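Local coordinates for COBE (Pseudomonas aeruginosa, PDB 2W6K), which takes part in the biosynthesis of cobalamin (vitamin B12), in a molecular role that is not precisely defined, at residues Leu108-Leu122 and Arg130-Arg142. Sequence-based numbering, arbitrary orientation. Where two conformers were deposited one is given.
Sequences LALAERLGGGRADLL and RASIALARLLTER
Asp120 and Arg137 form a hydrogen-bonded pair near the open end of the antiparallel hairpin of strands 119-127 and 131-138: Asp120 N to Arg137 O at 3.1 Å and Arg137 N to Asp120 O at 3.0 Å. Leu122 N to Leu135 O (2.9 Å, 169° at the hydrogen) and Leu139 N to Arg118 O extend the pairing both ways. Apolar packing fills the face carrying Ala119, Leu121, Ala136 and Leu138, over which helix 102-115 lies. Small residues suit this layer: Ala111 CB sits 4.2 Å from Ala136 CB, consistent with the 7.8 Å closest approach of the axes of 108-115 and 131-138. Leu138 turns CG away from its backbone N (chi1 -160°), which carries both methyls to Gly115, CD1 lying 3.8 Å from Gly115 CA; glycine, having no side chain, leaves room for them. On the other face, the Leu122 side chain runs obliquely over that of Leu135, CD2 lying 4.0 Å from Leu135 CB. Polar bonds secure the turn between helix and strand: Glu112 OE2 accepts Ala119 N at 2.9 Å through its anti lone pair and salt-bridges Arg85. Directional backbone bonds thus set the hairpin's register, while alanine, glycine and leucine fit the helix closely against strand 131-138.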
loop_
_atom_site.group_PDB
_atom_site.type_symbol
_atom_site.label_atom_id
_atom_site.label_comp_id
_atom_site.label_asym_id
_atom_site.label_seq_id
_atom_site.Cartn_x
_atom_site.Cartn_y
_atom_site.Cartn_z
ATOM N N LEU A 108 -3.834 -3.372 -1.912
ATOM C CA LEU A 108 -5.043 -3.822 -2.565
ATOM C C LEU A 108 -6.268 -3.482 -1.713
ATOM O O LEU A 108 -7.255 -2.939 -2.233
ATOM C CB LEU A 108 -4.963 -5.326 -2.805
ATOM C CG LEU A 108 -4.050 -5.758 -3.950
ATOM C CD1 LEU A 108 -3.882 -7.267 -3.882
ATOM C CD2 LEU A 108 -4.662 -5.306 -5.290
ATOM N N ALA A 109 -6.209 -3.827 -0.425
ATOM C CA ALA A 109 -7.342 -3.641 0.510
ATOM C C ALA A 109 -7.813 -2.210 0.591
ATOM O O ALA A 109 -9.015 -1.943 0.439
ATOM C CB ALA A 109 -7.006 -4.195 1.902
ATOM N N LEU A 110 -6.880 -1.277 0.781
ATOM C CA LEU A 110 -7.243 0.117 0.890
ATOM C C LEU A 110 -7.758 0.651 -0.449
ATOM O O LEU A 110 -8.728 1.415 -0.476
ATOM C CB LEU A 110 -6.074 0.966 1.408
ATOM C CG LEU A 110 -6.426 2.428 1.680
ATOM C CD1 LEU A 110 -7.543 2.518 2.772
ATOM C CD2 LEU A 110 -5.216 3.222 2.101
ATOM N N ALA A 111 -7.120 0.270 -1.554
ATOM C CA ALA A 111 -7.553 0.790 -2.862
ATOM C C ALA A 111 -9.009 0.412 -3.122
ATOM O O ALA A 111 -9.803 1.244 -3.571
ATOM C CB ALA A 111 -6.663 0.265 -3.981
ATOM N N GLU A 112 -9.357 -0.825 -2.798
ATOM C CA GLU A 112 -10.730 -1.324 -3.067
ATOM C C GLU A 112 -11.754 -0.687 -2.152
ATOM O O GLU A 112 -12.892 -0.456 -2.578
ATOM C CB GLU A 112 -10.795 -2.855 -3.000
ATOM C CG GLU A 112 -9.953 -3.503 -4.086
ATOM C CD GLU A 112 -10.271 -4.967 -4.335
ATOM O OE1 GLU A 112 -10.865 -5.601 -3.445
ATOM O OE2 GLU A 112 -9.880 -5.462 -5.420
ATOM N N ARG A 113 -11.368 -0.411 -0.901
ATOM C CA ARG A 113 -12.245 0.269 0.059
ATOM C C ARG A 113 -12.529 1.721 -0.234
ATOM O O ARG A 113 -13.685 2.159 -0.085
ATOM C CB ARG A 113 -11.725 0.119 1.496
ATOM C CG ARG A 113 -12.076 -1.217 1.993
ATOM C CD ARG A 113 -11.261 -1.746 3.127
ATOM N NE ARG A 113 -11.815 -3.060 3.398
ATOM C CZ ARG A 113 -11.614 -4.136 2.641
ATOM N NH1 ARG A 113 -12.209 -5.271 2.962
ATOM N NH2 ARG A 113 -10.820 -4.086 1.567
ATOM N N LEU A 114 -11.495 2.473 -0.614
ATOM C CA LEU A 114 -11.673 3.855 -1.034
ATOM C C LEU A 114 -12.346 3.938 -2.392
ATOM O O LEU A 114 -13.144 4.863 -2.624
ATOM C CB LEU A 114 -10.335 4.620 -1.061
ATOM C CG LEU A 114 -9.634 4.779 0.285
ATOM C CD1 LEU A 114 -8.195 5.335 0.094
ATOM C CD2 LEU A 114 -10.452 5.618 1.293
ATOM N N GLY A 115 -12.025 2.999 -3.285
ATOM C CA GLY A 115 -12.462 3.067 -4.693
ATOM C C GLY A 115 -13.766 2.385 -5.033
ATOM O O GLY A 115 -14.448 2.798 -5.980
ATOM N N GLY A 116 -14.120 1.359 -4.264
ATOM C CA GLY A 116 -15.409 0.677 -4.413
ATOM C C GLY A 116 -15.478 -0.239 -5.613
ATOM O O GLY A 116 -16.573 -0.511 -6.150
ATOM N N GLY A 117 -14.314 -0.719 -6.045
ATOM C CA GLY A 117 -14.238 -1.670 -7.141
ATOM C C GLY A 117 -12.905 -2.383 -7.060
ATOM O O GLY A 117 -12.128 -2.152 -6.119
ATOM N N ARG A 118 -12.619 -3.192 -8.070
ATOM C CA ARG A 118 -11.419 -4.029 -8.094
ATOM C C ARG A 118 -10.160 -3.200 -8.251
ATOM O O ARG A 118 -10.104 -2.271 -9.054
ATOM C CB ARG A 118 -11.533 -5.033 -9.251
ATOM C CG ARG A 118 -10.248 -5.729 -9.653
ATOM C CD ARG A 118 -10.591 -7.029 -10.347
ATOM N NE ARG A 118 -10.803 -8.097 -9.371
ATOM C CZ ARG A 118 -9.986 -9.132 -9.210
ATOM N NH1 ARG A 118 -8.907 -9.256 -9.972
ATOM N NH2 ARG A 118 -10.260 -10.056 -8.293
ATOM N N ALA A 119 -9.147 -3.537 -7.457
ATOM C CA ALA A 119 -7.838 -2.936 -7.633
ATOM C C ALA A 119 -6.822 -3.999 -8.098
ATOM O O ALA A 119 -7.062 -5.211 -7.958
ATOM C CB ALA A 119 -7.383 -2.258 -6.340
ATOM N N ASP A 120 -5.721 -3.530 -8.677
ATOM C CA ASP A 120 -4.646 -4.403 -9.150
ATOM C C ASP A 120 -3.322 -3.859 -8.637
ATOM O O ASP A 120 -3.107 -2.637 -8.569
ATOM C CB ASP A 120 -4.639 -4.448 -10.692
ATOM C CG ASP A 120 -5.562 -5.517 -11.272
ATOM O OD1 ASP A 120 -6.232 -6.264 -10.522
ATOM O OD2 ASP A 120 -5.597 -5.621 -12.516
ATOM N N LEU A 121 -2.404 -4.754 -8.299
ATOM C CA LEU A 121 -1.063 -4.303 -8.011
ATOM C C LEU A 121 -0.372 -3.900 -9.295
ATOM O O LEU A 121 -0.553 -4.546 -10.322
ATOM C CB LEU A 121 -0.285 -5.434 -7.365
ATOM C CG LEU A 121 -0.760 -5.805 -5.954
ATOM C CD1 LEU A 121 -0.313 -7.213 -5.570
ATOM C CD2 LEU A 121 -0.218 -4.775 -4.976
ATOM N N LEU A 122 0.429 -2.845 -9.224
ATOM C CA LEU A 122 1.227 -2.383 -10.389
ATOM C C LEU A 122 2.343 -3.355 -10.705
ATOM O O LEU A 122 2.812 -3.466 -11.860
ATOM C CB LEU A 122 1.791 -0.995 -10.089
ATOM C CG LEU A 122 0.805 0.141 -10.357
ATOM C CD1 LEU A 122 -0.333 0.145 -9.383
ATOM C CD2 LEU A 122 1.611 1.416 -10.277
ATOM N N ARG A 130 14.903 -3.661 5.473
ATOM C CA ARG A 130 14.096 -3.092 6.528
ATOM C C ARG A 130 12.635 -2.848 6.139
ATOM O O ARG A 130 11.776 -2.827 7.006
ATOM C CB ARG A 130 14.772 -1.869 7.165
ATOM C CG ARG A 130 16.131 -2.198 7.845
ATOM C CD ARG A 130 15.961 -2.793 9.247
ATOM N NE ARG A 130 17.162 -3.469 9.748
ATOM C CZ ARG A 130 17.199 -4.728 10.180
ATOM N NH1 ARG A 130 16.103 -5.476 10.197
ATOM N NH2 ARG A 130 18.338 -5.246 10.618
ATOM N N ALA A 131 12.336 -2.745 4.844
ATOM C CA ALA A 131 10.946 -2.432 4.439
ATOM C C ALA A 131 10.560 -2.985 3.071
ATOM O O ALA A 131 11.411 -3.271 2.235
ATOM C CB ALA A 131 10.759 -0.926 4.453
ATOM N N SER A 132 9.247 -3.087 2.816
ATOM C CA SER A 132 8.758 -3.467 1.505
ATOM C C SER A 132 7.639 -2.492 1.155
ATOM O O SER A 132 6.877 -2.109 2.034
ATOM C CB SER A 132 8.157 -4.873 1.496
ATOM O OG SER A 132 9.182 -5.859 1.331
ATOM N N ILE A 133 7.566 -2.121 -0.114
ATOM C CA ILE A 133 6.502 -1.225 -0.565
ATOM C C ILE A 133 5.831 -1.782 -1.826
ATOM O O ILE A 133 6.498 -2.292 -2.745
ATOM C CB ILE A 133 7.022 0.226 -0.773
ATOM C CG1 ILE A 133 7.568 0.768 0.569
ATOM C CG2 ILE A 133 5.911 1.121 -1.339
ATOM C CD1 ILE A 133 7.894 2.235 0.626
ATOM N N ALA A 134 4.501 -1.745 -1.859
ATOM C CA ALA A 134 3.780 -2.150 -3.073
ATOM C C ALA A 134 2.805 -1.060 -3.484
ATOM O O ALA A 134 2.342 -0.292 -2.656
ATOM C CB ALA A 134 3.033 -3.456 -2.864
ATOM N N LEU A 135 2.456 -1.056 -4.750
ATOM C CA LEU A 135 1.536 -0.030 -5.280
ATOM C C LEU A 135 0.311 -0.683 -5.878
ATOM O O LEU A 135 0.418 -1.674 -6.588
ATOM C CB LEU A 135 2.240 0.841 -6.338
ATOM C CG LEU A 135 3.558 1.517 -5.931
ATOM C CD1 LEU A 135 4.161 2.203 -7.176
ATOM C CD2 LEU A 135 3.287 2.518 -4.819
ATOM N N ALA A 136 -0.858 -0.125 -5.589
ATOM C CA ALA A 136 -2.089 -0.636 -6.182
ATOM C C ALA A 136 -2.865 0.508 -6.793
ATOM O O ALA A 136 -2.856 1.635 -6.291
ATOM C CB ALA A 136 -2.953 -1.379 -5.139
ATOM N N ARG A 137 -3.546 0.205 -7.894
ATOM C CA ARG A 137 -4.340 1.190 -8.615
ATOM C C ARG A 137 -5.737 0.658 -8.924
ATOM O O ARG A 137 -5.915 -0.522 -9.228
ATOM C CB ARG A 137 -3.635 1.600 -9.910
ATOM C CG ARG A 137 -3.029 0.440 -10.682
ATOM C CD ARG A 137 -3.303 0.565 -12.172
ATOM N NE ARG A 137 -3.181 -0.717 -12.859
ATOM C CZ ARG A 137 -2.236 -1.001 -13.750
ATOM N NH1 ARG A 137 -1.325 -0.092 -14.064
ATOM N NH2 ARG A 137 -2.202 -2.195 -14.325
ATOM N N LEU A 138 -6.721 1.545 -8.841
ATOM C CA LEU A 138 -8.092 1.221 -9.125
ATOM C C LEU A 138 -8.187 0.936 -10.617
ATOM O O LEU A 138 -7.887 1.798 -11.456
ATOM C CB LEU A 138 -8.984 2.385 -8.711
ATOM C CG LEU A 138 -10.457 2.070 -8.485
ATOM C CD1 LEU A 138 -10.672 1.062 -7.333
ATOM C CD2 LEU A 138 -11.192 3.359 -8.234
ATOM N N LEU A 139 -8.562 -0.302 -10.910
ATOM C CA LEU A 139 -8.574 -0.890 -12.244
ATOM C C LEU A 139 -9.867 -0.544 -12.963
ATOM O O LEU A 139 -10.894 -1.183 -12.703
ATOM C CB LEU A 139 -8.512 -2.410 -12.079
ATOM C CG LEU A 139 -7.814 -3.401 -13.005
ATOM C CD1 LEU A 139 -8.581 -4.716 -12.942
ATOM C CD2 LEU A 139 -7.674 -2.935 -14.452
ATOM N N THR A 140 -9.822 0.445 -13.850
ATOM C CA THR A 140 -10.996 0.839 -14.619
ATOM C C THR A 140 -11.588 -0.350 -15.369
ATOM O O THR A 140 -12.651 -0.855 -15.009
ATOM C CB THR A 140 -10.661 1.954 -15.627
ATOM O OG1 THR A 140 -9.878 2.967 -14.982
ATOM C CG2 THR A 140 -11.936 2.577 -16.175
ATOM N N GLU A 141 -10.894 -0.791 -16.413
ATOM C CA GLU A 141 -10.314 0.122 -17.389
ATOM C C GLU A 141 -10.920 -0.091 -18.773
ATOM O O GLU A 141 -10.215 -0.425 -19.725
ATOM C CB GLU A 141 -8.795 -0.049 -17.449
ATOM C CG GLU A 141 -8.104 0.068 -16.099
ATOM C CD GLU A 141 -6.978 1.083 -16.108
ATOM O OE1 GLU A 141 -6.050 0.937 -16.932
ATOM O OE2 GLU A 141 -7.020 2.028 -15.291
ATOM N N ARG A 142 -12.230 0.102 -18.876
ATOM C CA ARG A 142 -12.927 -0.015 -20.157
ATOM C C ARG A 142 -12.097 0.543 -21.313
ATOM O O ARG A 142 -12.451 0.375 -22.480
ATOM C CB ARG A 142 -14.319 0.645 -20.122
ATOM C CG ARG A 142 -14.327 2.143 -19.812
ATOM C CD ARG A 142 -15.005 2.486 -18.478
ATOM N NE ARG A 142 -14.859 1.451 -17.454
ATOM C CZ ARG A 142 -15.865 0.716 -16.984
ATOM N NH1 ARG A 142 -17.097 0.901 -17.441
ATOM N NH2 ARG A 142 -15.644 -0.200 -16.053
HETATM O O HOH W 1 -12.096 -0.403 -10.666
#